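Local coordinates for putative peptide ABC-transport system periplasmic peptide-binding protein (Campylobacter jejuni, PDB 4OEV), which binds nickel(II) outside the cytoplasm, here together with an oxalate ion, and probably hands it to an ABC-type importer, at residues Ser220-Phe225 / Asp461-Tyr466; Glu206-Lys211 / Glu229-Leu234; His285-Ser290 / Lys442-Ala447. One frame throughout, in Å; residues are numbered along the deposited sequence.

Contact 1: Ser220-Phe225 / Asp461-Tyr466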
loop_
_atom_site.group_PDB
_atom_site.type_symbol
_atom_site.label_atom_id
_atom_site.label_comp_id
_atom_site.label_asym_id
_atom_site.label_seq_id
_atom_site.Cartn_x
_atom_site.Cartn_y
_atom_site.Cartn_z
ATOM N N SER A 220 -6.895 -8.576 -17.537
ATOM C CA SER A 220 -6.506 -9.310 -18.741
ATOM C C SER A 220 -7.004 -10.747 -18.742
ATOM O O SER A 220 -6.980 -11.430 -19.779
ATOM C CB SER A 220 -4.993 -9.317 -18.909
ATOM O OG SER A 220 -4.375 -10.154 -17.942
ATOM N N LEU A 221 -7.472 -11.201 -17.588
ATOM C CA LEU A 221 -7.863 -12.587 -17.426
ATOM C C LEU A 221 -9.335 -12.754 -17.114
ATOM O O LEU A 221 -9.785 -13.878 -16.964
ATOM C CB LEU A 221 -7.028 -13.235 -16.315
ATOM C CG LEU A 221 -5.541 -13.363 -16.640
ATOM C CD1 LEU A 221 -4.696 -13.522 -15.381
ATOM C CD2 LEU A 221 -5.301 -14.533 -17.593
ATOM N N LEU A 222 -10.092 -11.653 -17.067
ATOM C CA LEU A 222 -11.482 -11.696 -16.578
ATOM C C LEU A 222 -12.417 -12.375 -17.569
ATOM O O LEU A 222 -13.512 -12.885 -17.215
ATOM C CB LEU A 222 -11.992 -10.293 -16.296
ATOM C CG LEU A 222 -11.591 -9.686 -14.952
ATOM C CD1 LEU A 222 -12.310 -8.356 -14.753
ATOM C CD2 LEU A 222 -11.808 -10.664 -13.761
ATOM N N ASN A 223 -11.985 -12.400 -18.816
ATOM C CA ASN A 223 -12.847 -12.994 -19.825
ATOM C C ASN A 223 -13.169 -14.462 -19.539
ATOM O O ASN A 223 -14.249 -14.935 -19.891
ATOM C CB ASN A 223 -12.224 -12.877 -21.233
ATOM C CG ASN A 223 -12.303 -11.471 -21.805
ATOM O OD1 ASN A 223 -12.705 -10.524 -21.121
ATOM N ND2 ASN A 223 -11.944 -11.334 -23.102
ATOM N N ILE A 224 -12.263 -15.204 -18.913
ATOM C CA ILE A 224 -12.618 -16.593 -18.676
ATOM C C ILE A 224 -13.558 -16.784 -17.469
ATOM O O ILE A 224 -13.930 -17.923 -17.191
ATOM C CB ILE A 224 -11.389 -17.489 -18.493
ATOM C CG1 ILE A 224 -10.683 -17.164 -17.175
ATOM C CG2 ILE A 224 -10.442 -17.330 -19.677
ATOM C CD1 ILE A 224 -9.681 -18.226 -16.770
ATOM N N PHE A 225 -13.939 -15.691 -16.781
ATOM C CA PHE A 225 -14.925 -15.768 -15.669
ATOM C C PHE A 225 -16.271 -15.079 -15.974
ATOM O O PHE A 225 -17.296 -15.407 -15.353
ATOM C CB PHE A 225 -14.334 -15.164 -14.377
ATOM C CG PHE A 225 -13.219 -15.976 -13.823
ATOM C CD1 PHE A 225 -13.472 -17.176 -13.187
ATOM C CD2 PHE A 225 -11.891 -15.581 -14.026
ATOM C CE1 PHE A 225 -12.433 -17.965 -12.722
ATOM C CE2 PHE A 225 -10.845 -16.363 -13.555
ATOM C CZ PHE A 225 -11.101 -17.551 -12.921
ATOM N N ASP A 461 -9.095 -0.135 -10.730
ATOM C CA ASP A 461 -10.143 -0.882 -10.047
ATOM C C ASP A 461 -9.644 -2.300 -9.885
ATOM O O ASP A 461 -8.761 -2.753 -10.618
ATOM C CB ASP A 461 -11.459 -0.910 -10.808
ATOM C CG ASP A 461 -12.238 0.340 -10.658
ATOM O OD1 ASP A 461 -11.763 1.232 -9.938
ATOM O OD2 ASP A 461 -13.346 0.416 -11.233
ATOM N N PHE A 462 -10.241 -3.020 -8.949
ATOM C CA PHE A 462 -9.862 -4.406 -8.763
ATOM C C PHE A 462 -11.062 -5.278 -9.008
ATOM O O PHE A 462 -12.195 -4.882 -8.742
ATOM C CB PHE A 462 -9.281 -4.641 -7.359
ATOM C CG PHE A 462 -7.853 -4.199 -7.244
ATOM C CD1 PHE A 462 -6.830 -5.057 -7.614
ATOM C CD2 PHE A 462 -7.542 -2.939 -6.783
ATOM C CE1 PHE A 462 -5.489 -4.661 -7.565
ATOM C CE2 PHE A 462 -6.187 -2.524 -6.726
ATOM C CZ PHE A 462 -5.176 -3.385 -7.101
ATOM N N ALA A 463 -10.794 -6.470 -9.526
ATOM C CA ALA A 463 -11.848 -7.437 -9.749
ATOM C C ALA A 463 -11.696 -8.576 -8.751
ATOM O O ALA A 463 -10.760 -9.375 -8.849
ATOM C CB ALA A 463 -11.811 -7.968 -11.231
ATOM N N LEU A 464 -12.602 -8.630 -7.772
ATOM C CA LEU A 464 -12.642 -9.760 -6.861
ATOM C C LEU A 464 -13.441 -10.876 -7.486
ATOM O O LEU A 464 -14.675 -10.777 -7.654
ATOM C CB LEU A 464 -13.239 -9.365 -5.488
ATOM C CG LEU A 464 -13.467 -10.523 -4.506
ATOM C CD1 LEU A 464 -12.242 -11.419 -4.363
ATOM C CD2 LEU A 464 -13.888 -9.936 -3.134
ATOM N N VAL A 465 -12.764 -11.960 -7.820
ATOM C CA VAL A 465 -13.504 -13.051 -8.443
ATOM C C VAL A 465 -13.771 -14.152 -7.435
ATOM O O VAL A 465 -12.851 -14.652 -6.791
ATOM C CB VAL A 465 -12.791 -13.661 -9.634
ATOM C CG1 VAL A 465 -13.656 -14.757 -10.210
ATOM C CG2 VAL A 465 -12.490 -12.592 -10.685
ATOM N N TYR A 466 -15.014 -14.550 -7.295
ATOM C CA TYR A 466 -15.305 -15.458 -6.184
ATOM C C TYR A 466 -16.274 -16.589 -6.540
ATOM O O TYR A 466 -17.289 -16.411 -7.233
ATOM C CB TYR A 466 -15.840 -14.645 -4.965
ATOM C CG TYR A 466 -17.137 -13.907 -5.279
ATOM C CD1 TYR A 466 -17.114 -12.627 -5.849
ATOM C CD2 TYR A 466 -18.365 -14.503 -5.060
ATOM C CE1 TYR A 466 -18.295 -11.981 -6.188
ATOM C CE2 TYR A 466 -19.555 -13.854 -5.381
ATOM C CZ TYR A 466 -19.494 -12.585 -5.935
ATOM O OH TYR A 466 -20.660 -11.946 -6.264
#

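Contact 2: Glu206-Lys211 / Glu229-Leu234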
loop_
_atom_site.group_PDB
_atom_site.type_symbol
_atom_site.label_atom_id
_atom_site.label_comp_id
_atom_site.label_asym_id
_atom_site.label_seq_id
_atom_site.Cartn_x
_atom_site.Cartn_y
_atom_site.Cartn_z
ATOM N N GLU A 206 -6.673 -21.778 -10.344
ATOM C CA GLU A 206 -7.066 -22.414 -9.108
ATOM C C GLU A 206 -8.511 -22.078 -8.760
ATOM O O GLU A 206 -9.205 -22.870 -8.105
ATOM C CB GLU A 206 -6.096 -22.048 -7.979
ATOM C CG GLU A 206 -4.739 -22.703 -8.208
ATOM C CD GLU A 206 -3.922 -22.911 -6.958
ATOM O OE1 GLU A 206 -4.456 -22.777 -5.833
ATOM O OE2 GLU A 206 -2.728 -23.234 -7.106
ATOM N N LEU A 207 -9.003 -20.940 -9.218
ATOM C CA LEU A 207 -10.435 -20.708 -9.120
ATOM C C LEU A 207 -11.151 -21.765 -9.945
ATOM O O LEU A 207 -12.048 -22.455 -9.459
ATOM C CB LEU A 207 -10.814 -19.313 -9.614
ATOM C CG LEU A 207 -10.547 -18.201 -8.599
ATOM C CD1 LEU A 207 -10.609 -16.813 -9.254
ATOM C CD2 LEU A 207 -11.534 -18.333 -7.440
ATOM N N LYS A 208 -10.696 -21.924 -11.191
ATOM C CA LYS A 208 -11.344 -22.846 -12.119
ATOM C C LYS A 208 -11.315 -24.288 -11.672
ATOM O O LYS A 208 -12.313 -24.985 -11.810
ATOM C CB LYS A 208 -10.693 -22.711 -13.498
ATOM C CG LYS A 208 -11.126 -21.473 -14.240
ATOM C CD LYS A 208 -12.538 -21.646 -14.845
ATOM C CE LYS A 208 -12.948 -20.391 -15.632
ATOM N NZ LYS A 208 -14.243 -20.499 -16.373
ATOM N N ASN A 209 -10.217 -24.763 -11.098
ATOM C CA ASN A 209 -10.204 -26.169 -10.681
ATOM C C ASN A 209 -10.585 -26.376 -9.195
ATOM O O ASN A 209 -10.382 -27.456 -8.639
ATOM C CB ASN A 209 -8.842 -26.797 -10.995
ATOM C CG ASN A 209 -7.709 -26.213 -10.181
ATOM O OD1 ASN A 209 -7.910 -25.625 -9.121
ATOM N ND2 ASN A 209 -6.495 -26.350 -10.699
ATOM N N GLY A 210 -11.140 -25.338 -8.573
ATOM C CA GLY A 210 -11.692 -25.431 -7.228
ATOM C C GLY A 210 -10.700 -25.528 -6.094
ATOM O O GLY A 210 -11.047 -25.968 -4.996
ATOM N N LYS A 211 -9.464 -25.115 -6.346
ATOM C CA LYS A 211 -8.438 -25.143 -5.299
ATOM C C LYS A 211 -8.515 -23.935 -4.353
ATOM O O LYS A 211 -7.991 -23.968 -3.224
ATOM C CB LYS A 211 -7.058 -25.216 -5.942
ATOM C CG LYS A 211 -6.598 -26.623 -6.273
ATOM C CD LYS A 211 -5.432 -26.583 -7.261
ATOM C CE LYS A 211 -4.676 -27.893 -7.275
ATOM N NZ LYS A 211 -3.580 -27.760 -6.268
ATOM N N GLU A 229 -21.091 -19.143 -14.710
ATOM C CA GLU A 229 -22.091 -18.930 -13.644
ATOM C C GLU A 229 -21.604 -19.418 -12.284
ATOM O O GLU A 229 -22.282 -19.201 -11.240
ATOM C CB GLU A 229 -23.440 -19.619 -14.006
ATOM C CG GLU A 229 -23.331 -20.946 -14.780
ATOM C CD GLU A 229 -22.701 -20.809 -16.223
ATOM O OE1 GLU A 229 -22.699 -19.709 -16.837
ATOM O OE2 GLU A 229 -22.165 -21.813 -16.731
ATOM N N ASN A 230 -20.495 -20.152 -12.270
ATOM C CA ASN A 230 -20.004 -20.667 -10.997
ATOM C C ASN A 230 -19.333 -19.588 -10.187
ATOM O O ASN A 230 -19.093 -19.782 -8.990
ATOM C CB ASN A 230 -19.061 -21.857 -11.204
ATOM C CG ASN A 230 -19.798 -23.111 -11.705
ATOM O OD1 ASN A 230 -20.828 -23.517 -11.138
ATOM N ND2 ASN A 230 -19.284 -23.719 -12.774
ATOM N N PHE A 231 -19.083 -18.436 -10.817
ATOM C CA PHE A 231 -18.362 -17.348 -10.182
ATOM C C PHE A 231 -19.081 -16.016 -10.271
ATOM O O PHE A 231 -19.824 -15.761 -11.212
ATOM C CB PHE A 231 -16.962 -17.198 -10.805
ATOM C CG PHE A 231 -16.144 -18.441 -10.706
ATOM C CD1 PHE A 231 -15.420 -18.706 -9.557
ATOM C CD2 PHE A 231 -16.131 -19.367 -11.748
ATOM C CE1 PHE A 231 -14.661 -19.858 -9.449
ATOM C CE2 PHE A 231 -15.388 -20.533 -11.638
ATOM C CZ PHE A 231 -14.647 -20.773 -10.480
ATOM N N GLY A 232 -18.842 -15.178 -9.261
ATOM C CA GLY A 232 -19.241 -13.785 -9.297
ATOM C C GLY A 232 -18.016 -12.888 -9.484
ATOM O O GLY A 232 -16.893 -13.334 -9.299
ATOM N N ILE A 233 -18.223 -11.643 -9.901
ATOM C CA ILE A 233 -17.121 -10.681 -10.039
ATOM C C ILE A 233 -17.542 -9.364 -9.411
ATOM O O ILE A 233 -18.453 -8.707 -9.901
ATOM C CB ILE A 233 -16.739 -10.435 -11.510
ATOM C CG1 ILE A 233 -16.432 -11.759 -12.210
ATOM C CG2 ILE A 233 -15.544 -9.488 -11.574
ATOM C CD1 ILE A 233 -16.350 -11.655 -13.743
ATOM N N LEU A 234 -16.897 -8.994 -8.315
ATOM C CA LEU A 234 -17.165 -7.744 -7.633
ATOM C C LEU A 234 -16.141 -6.710 -8.055
ATOM O O LEU A 234 -14.948 -6.937 -7.834
ATOM C CB LEU A 234 -17.076 -7.909 -6.129
ATOM C CG LEU A 234 -18.374 -8.207 -5.413
ATOM C CD1 LEU A 234 -17.974 -8.500 -3.999
ATOM C CD2 LEU A 234 -19.333 -7.033 -5.506
#

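Contact 3: His285-Ser290 / Lys442-Ala447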
loop_
_atom_site.group_PDB
_atom_site.type_symbol
_atom_site.label_atom_id
_atom_site.label_comp_id
_atom_site.label_asym_id
_atom_site.label_seq_id
_atom_site.Cartn_x
_atom_site.Cartn_y
_atom_site.Cartn_z
ATOM N N HIS A 285 -1.155 12.314 -10.170
ATOM C CA HIS A 285 -0.469 12.519 -8.884
ATOM C C HIS A 285 -0.998 11.508 -7.837
ATOM O O HIS A 285 -1.901 10.738 -8.149
ATOM C CB HIS A 285 -0.611 13.983 -8.440
ATOM C CG HIS A 285 -1.942 14.349 -7.848
ATOM N ND1 HIS A 285 -2.388 13.865 -6.634
ATOM C CD2 HIS A 285 -2.879 15.236 -8.262
ATOM C CE1 HIS A 285 -3.559 14.393 -6.355
ATOM N NE2 HIS A 285 -3.881 15.234 -7.322
ATOM N N PRO A 286 -0.403 11.461 -6.625
ATOM C CA PRO A 286 -0.647 10.246 -5.825
ATOM C C PRO A 286 -1.802 10.356 -4.823
ATOM O O PRO A 286 -2.034 9.420 -4.023
ATOM C CB PRO A 286 0.671 10.066 -5.092
ATOM C CG PRO A 286 1.128 11.463 -4.848
ATOM C CD PRO A 286 0.592 12.329 -5.977
ATOM N N LEU A 287 -2.576 11.428 -4.919
ATOM C CA LEU A 287 -3.644 11.639 -3.947
ATOM C C LEU A 287 -5.004 11.917 -4.580
ATOM O O LEU A 287 -5.819 12.643 -3.997
ATOM C CB LEU A 287 -3.252 12.795 -3.003
ATOM C CG LEU A 287 -2.099 12.541 -2.040
ATOM C CD1 LEU A 287 -1.692 13.818 -1.368
ATOM C CD2 LEU A 287 -2.499 11.515 -0.982
ATOM N N GLU A 288 -5.279 11.311 -5.748
ATOM C CA GLU A 288 -6.489 11.642 -6.535
ATOM C C GLU A 288 -7.784 10.945 -6.072
ATOM O O GLU A 288 -8.875 11.152 -6.653
ATOM C CB GLU A 288 -6.233 11.328 -8.009
ATOM C CG GLU A 288 -5.121 12.238 -8.566
ATOM C CD GLU A 288 -5.010 12.173 -10.072
ATOM O OE1 GLU A 288 -4.014 11.569 -10.555
ATOM O OE2 GLU A 288 -5.911 12.704 -10.748
ATOM N N ARG A 289 -7.663 10.131 -5.033
ATOM C CA ARG A 289 -8.845 9.585 -4.377
ATOM C C ARG A 289 -8.921 10.058 -2.924
ATOM O O ARG A 289 -9.761 9.569 -2.145
ATOM C CB ARG A 289 -8.852 8.057 -4.423
ATOM C CG ARG A 289 -9.270 7.501 -5.790
ATOM C CD ARG A 289 -10.174 6.296 -5.605
ATOM N NE ARG A 289 -10.383 5.627 -6.884
ATOM C CZ ARG A 289 -11.473 5.769 -7.630
ATOM N NH1 ARG A 289 -12.474 6.533 -7.199
ATOM N NH2 ARG A 289 -11.574 5.128 -8.797
ATOM N N SER A 290 -8.132 11.078 -2.618
ATOM C CA SER A 290 -8.092 11.686 -1.273
ATOM C C SER A 290 -8.852 13.000 -1.128
ATOM O O SER A 290 -9.025 13.728 -2.111
ATOM C CB SER A 290 -6.649 11.951 -0.896
ATOM O OG SER A 290 -6.610 12.589 0.374
ATOM N N LYS A 442 -1.713 20.660 -1.401
ATOM C CA LYS A 442 -1.623 21.301 -2.714
ATOM C C LYS A 442 -0.174 21.688 -3.058
ATOM O O LYS A 442 0.296 21.420 -4.173
ATOM C CB LYS A 442 -2.535 22.526 -2.788
ATOM C CG LYS A 442 -2.471 23.254 -4.128
ATOM C CD LYS A 442 -3.092 24.639 -4.022
ATOM C CE LYS A 442 -3.430 25.236 -5.376
ATOM N NZ LYS A 442 -2.223 25.739 -6.127
ATOM N N ASP A 443 0.571 22.242 -2.097
ATOM C CA ASP A 443 1.998 22.536 -2.299
ATOM C C ASP A 443 2.770 21.267 -2.698
ATOM O O ASP A 443 3.582 21.260 -3.625
ATOM C CB ASP A 443 2.619 23.122 -1.019
ATOM C CG ASP A 443 2.136 24.534 -0.726
ATOM O OD1 ASP A 443 1.670 25.208 -1.659
ATOM O OD2 ASP A 443 2.207 24.971 0.449
ATOM N N PHE A 444 2.483 20.185 -1.998
ATOM C CA PHE A 444 3.089 18.921 -2.285
ATOM C C PHE A 444 2.830 18.451 -3.746
ATOM O O PHE A 444 3.772 18.091 -4.491
ATOM C CB PHE A 444 2.559 17.903 -1.263
ATOM C CG PHE A 444 2.806 16.459 -1.652
ATOM C CD1 PHE A 444 4.084 15.984 -1.774
ATOM C CD2 PHE A 444 1.750 15.589 -1.875
ATOM C CE1 PHE A 444 4.336 14.673 -2.117
ATOM C CE2 PHE A 444 1.983 14.279 -2.223
ATOM C CZ PHE A 444 3.279 13.807 -2.350
ATOM N N ILE A 445 1.554 18.448 -4.128
ATOM C CA ILE A 445 1.104 18.084 -5.472
ATOM C C ILE A 445 1.764 18.985 -6.546
ATOM O O ILE A 445 2.223 18.506 -7.592
ATOM C CB ILE A 445 -0.454 18.214 -5.569
ATOM C CG1 ILE A 445 -1.122 17.120 -4.720
ATOM C CG2 ILE A 445 -0.950 18.113 -7.000
ATOM C CD1 ILE A 445 -2.610 17.321 -4.530
ATOM N N ASP A 446 1.804 20.292 -6.279
ATOM C CA ASP A 446 2.410 21.229 -7.209
ATOM C C ASP A 446 3.897 20.998 -7.314
ATOM O O ASP A 446 4.448 21.117 -8.409
ATOM C CB ASP A 446 2.154 22.678 -6.792
ATOM C CG ASP A 446 0.716 23.096 -6.943
ATOM O OD1 ASP A 446 -0.033 22.515 -7.767
ATOM O OD2 ASP A 446 0.328 24.024 -6.219
ATOM N N ALA A 447 4.542 20.711 -6.190
ATOM C CA ALA A 447 5.997 20.424 -6.178
ATOM C C ALA A 447 6.327 19.170 -6.955
ATOM O O ALA A 447 7.388 19.098 -7.597
ATOM C CB ALA A 447 6.533 20.273 -4.754
#

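Contact 1: Ser220-Phe225 / Asp461-Tyr466
Strand 454-467, the central strand of an antiparallel sheet, carries on one of its faces the short helix 223-226, and the residues that meet here are L222 and F225 from the helix side and A463 and V465 from the strand. A463 and V465, alternate residues of the strand, both direct CB at the helix, while L464 between them points away. Both methyls of L222 close on the CB of A463, L222 CD1 lying 3.6 Å from A463 CB. The CD2 branch also reaches further along the strand, L222 CD2 standing 3.7 Å from V465 CG2. V465 divides its branches between two partners. With CG1 anti to the backbone N (chi1 -179°), that methyl sits over one face of the F225 ring in a CH-pi contact, 4.0 Å from V465 CG1 to the F225 ring centroid and 21° off the ring normal. It lies toward the CG-CD1 side of the ring. F225 also meets F231 edge-to-face. With no hydrogen bond between the segments, the contact rests on methyl-methyl and methyl-ring dispersion among four buried side chains.

Contact 2: Glu206-Lys211 / Glu229-Leu234
F231 opens strand 231-236 of the antiparallel sheet and pushes its ring against L207, in the last turn of helix 200-208, whose end is a Schellman motif. The CB of F231 points toward the helix, and CG stands anti to the carbonyl carbon, beside the backbone N (chi1 -58°), which sends the ring out to the helix end. Of the ring atoms, CE1 meets the side chain of L207: F231 CE1 is 3.9 Å from L207 CB and 4.0 Å from L207 CD2, the two side chains meeting at a slant. CZ, the tip, comes to the backbone instead, 3.3 Å from F231 CZ to L207 O. That oxygen lies at the ring edge, near its plane, an approach that sets the slightly positive C-H rim against the carbonyl oxygen. On the CE2 side the aliphatic chain of K208 passes more loosely, with K208 CD 4.4 Å from F231 CE2. The ammonium of K208 goes on beyond the ring to the carbonyl oxygen of I224 and a salt bridge with D228. F225 touches both L207 and K208, joining this contact to helix 223-226.

The carbonyl that meets the ring also serves the helix end. G210, at positive phi, is the C-prime residue: its N bonds to L207 O at 3.1 Å, while K211 N reaches back to E206 O. L207 O therefore has a backbone N-H and an aromatic C-H as neighbours. N209 adds an Asx turn: its OD1 accepts from K211 N at 3.2 Å, in the carbonyl plane, through a bent bond (N-H...O 135°).

Contact 3: His285-Ser290 / Lys442-Ala447
The imidazole of H285 lies between two aliphatic groups, I445 over one face and the CG of E288 over the opposite one. I445 lays its branches across the ring: CD1 sits over the CE1-NE2 side, with I445 CD1 3.6 Å from H285 CE1, and CG2 comes to the other end, 3.7 Å from I445 CG2 to H285 CD2. The CD1 methyl makes a CH-pi contact 26° off the ring normal, displaced toward the rim. I445 can reach both ends because CG1 is anti to the carbonyl carbon while CG2 is anti to the backbone N (chi1 -69°). Across the ring, E288 CG stands 3.4 Å above the plane, over its centre.

These side chains join the loop after strand 280-282, which contains a type I turn from L287 to S290, to helix 434-450. The loop folds around its own histidine: L287 N donates to H285 ND1 at 3.0 Å, tilted 21° from the ring plane, and H285 N donates to E288 OE1 from above the carboxylate plane. With ND1 accepting, NE2 bonds to N293, and F297 packs edge-to-face with the imidazole. Ring rotation is thus restrained at both nitrogens and both faces.

One residue back along the helix, F444 meets the loop with the CE2 corner of its ring, its CG anti to the backbone N. The side chain of L287 crosses it at about a right angle and places CD1 at the ring edge, 3.8 Å from L287 CD1 to F444 CE2. P286 approaches the same corner obliquely, with P286 CG 3.9 Å from F444 CE2. Beyond F444, V421, A424 and L425 of helix 419-429 continue the packing.

Contacts 1 and 2 lie side by side, their centres 10 Å apart, on the same antiparallel sheet, in which strands 231-236 and 454-467 are neighbours. Their segments alternate along the chain: 206-211, 220-225, 229-234, 461-466. Helices 200-208 and 223-226 both pack on this sheet. Contact 3 is more distant, its centre about 30 Å from that of contact 1 and 38 Å from that of contact 2, though R289 comes near D461 of contact 1. Both its segments fall between those of contact 1, and its helix 434-450 leads into strand 454-467, which ties it to contacts 1 and 2. All three lie away from the nickel site; the side chain of P286 is about 13 Å from the oxalate.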